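Local structure of cellulosomal scaffoldin (Acetivibrio cellulolyticus, 3ZUC) at residues I89-S92 against S93-T97. The protein is a family 3b carbohydrate-binding module of a major cellulosome scaffoldin, a domain that binds crystalline cellulose. Residues are numbered along the deposited sequence; the frame is centred on the assembly and turned at random.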
loop_
_atom_site.group_PDB
_atom_site.type_symbol
_atom_site.label_atom_id
_atom_site.label_comp_id
_atom_site.label_asym_id
_atom_site.label_seq_id
_atom_site.Cartn_x
_atom_site.Cartn_y
_atom_site.Cartn_z
ATOM N N ILE A 89 4.984 -1.625 2.119
ATOM C CA ILE A 89 5.578 -1.838 0.811
ATOM C C ILE A 89 6.784 -0.924 0.667
ATOM O O ILE A 89 6.718 0.259 1.010
ATOM C CB ILE A 89 4.555 -1.557 -0.301
ATOM C CG1 ILE A 89 3.381 -2.528 -0.217
ATOM C CG2 ILE A 89 5.204 -1.608 -1.669
ATOM C CD1 ILE A 89 2.218 -2.165 -1.103
ATOM N N ALA A 90 7.874 -1.489 0.145
ATOM C CA ALA A 90 9.120 -0.780 -0.106
ATOM C C ALA A 90 9.587 -1.049 -1.542
ATOM O O ALA A 90 9.200 -2.032 -2.182
ATOM C CB ALA A 90 10.190 -1.249 0.866
ATOM N N PHE A 91 10.435 -0.151 -2.011
ATOM C CA PHE A 91 11.026 -0.195 -3.348
ATOM C C PHE A 91 12.545 -0.296 -3.227
ATOM O O PHE A 91 13.151 0.418 -2.432
ATOM C CB PHE A 91 10.744 1.111 -4.100
ATOM C CG PHE A 91 9.287 1.356 -4.373
ATOM C CD1 PHE A 91 8.510 2.045 -3.464
ATOM C CD2 PHE A 91 8.704 0.923 -5.551
ATOM C CE1 PHE A 91 7.179 2.285 -3.723
ATOM C CE2 PHE A 91 7.374 1.164 -5.814
ATOM C CZ PHE A 91 6.612 1.843 -4.906
ATOM N N SER A 92 13.159 -1.149 -4.038
ATOM C CA SER A 92 14.603 -1.233 -4.082
ATOM C C SER A 92 15.205 -0.089 -4.900
ATOM O O SER A 92 14.511 0.613 -5.630
ATOM C CB SER A 92 15.009 -2.545 -4.729
ATOM O OG SER A 92 14.717 -2.456 -6.107
ATOM N N SER A 93 16.523 0.063 -4.822
ATOM C CA SER A 93 17.209 1.081 -5.606
ATOM C C SER A 93 17.057 0.882 -7.121
ATOM O O SER A 93 17.126 1.846 -7.883
ATOM C CB SER A 93 18.691 1.109 -5.235
ATOM O OG SER A 93 19.301 -0.119 -5.574
ATOM N N ALA A 94 16.851 -0.357 -7.562
ATOM C CA ALA A 94 16.655 -0.635 -8.975
ATOM C C ALA A 94 15.309 -0.130 -9.503
ATOM O O ALA A 94 15.132 0.015 -10.713
ATOM C CB ALA A 94 16.831 -2.118 -9.270
ATOM N N ALA A 95 14.365 0.175 -8.610
ATOM C CA ALA A 95 13.116 0.785 -9.035
ATOM C C ALA A 95 13.339 2.164 -9.658
ATOM O O ALA A 95 12.488 2.649 -10.395
ATOM C CB ALA A 95 12.156 0.899 -7.873
ATOM N N GLY A 96 14.457 2.813 -9.343
ATOM C CA GLY A 96 14.790 4.091 -9.947
ATOM C C GLY A 96 13.989 5.255 -9.406
ATOM O O GLY A 96 13.569 5.265 -8.251
ATOM N N THR A 97 13.799 6.247 -10.268
ATOM C CA THR A 97 13.136 7.483 -9.897
ATOM C C THR A 97 11.801 7.637 -10.586
ATOM O O THR A 97 11.556 7.073 -11.657
ATOM C CB THR A 97 13.984 8.693 -10.291
ATOM O OG1 THR A 97 14.182 8.701 -11.717
ATOM C CG2 THR A 97 15.313 8.640 -9.590
HETATM O O HOH W 1 14.694 3.525 -6.216
#
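A short 3-10 segment, 93-95, begun by Ser92 at its N-terminal end, meets the last residues of strand 83-91 here and turns the chain off its sheet. Its first bond runs from Ala95 N to Ser92 O, 3.0 Å long and fairly straight at 150° at the hydrogen. The amide stands well above the carbonyl plane of Ser92, 57° out of it, and so does not sit on a lone pair. A second bond of the same i to i+3 kind, Gly96 N to Ser93 O at 3.2 Å, follows directly. Ser92 also reaches the 3-10 segment through its side chain: with chi1 at 72°, OG lies between its own backbone N and carbonyl carbon and takes a weak, bent bond from Ala94 N at 3.3 Å. The stronger polar partner of that hydroxyl is OD1 of Asn68, in the loop leading into the neighbouring strand 69-80.

In this beta-sandwich module the 3-10 segment links strand 83-91 to the short strand 97-98, and its buried side is apolar. The methyl of Ala95 points back at the strand end, with CB 4.0 Å from Phe91 CB, and meets the ring of Phe91 obliquely. The Phe91 side chain also packs against Val69 and, from the facing sheet, Leu28. Gly96, with a positive phi, ends the 3-10 segment. A water lies between the two limbs, 3.0 Å from Ser92 O and 2.9 Å from Gly96 O, placed to donate to either.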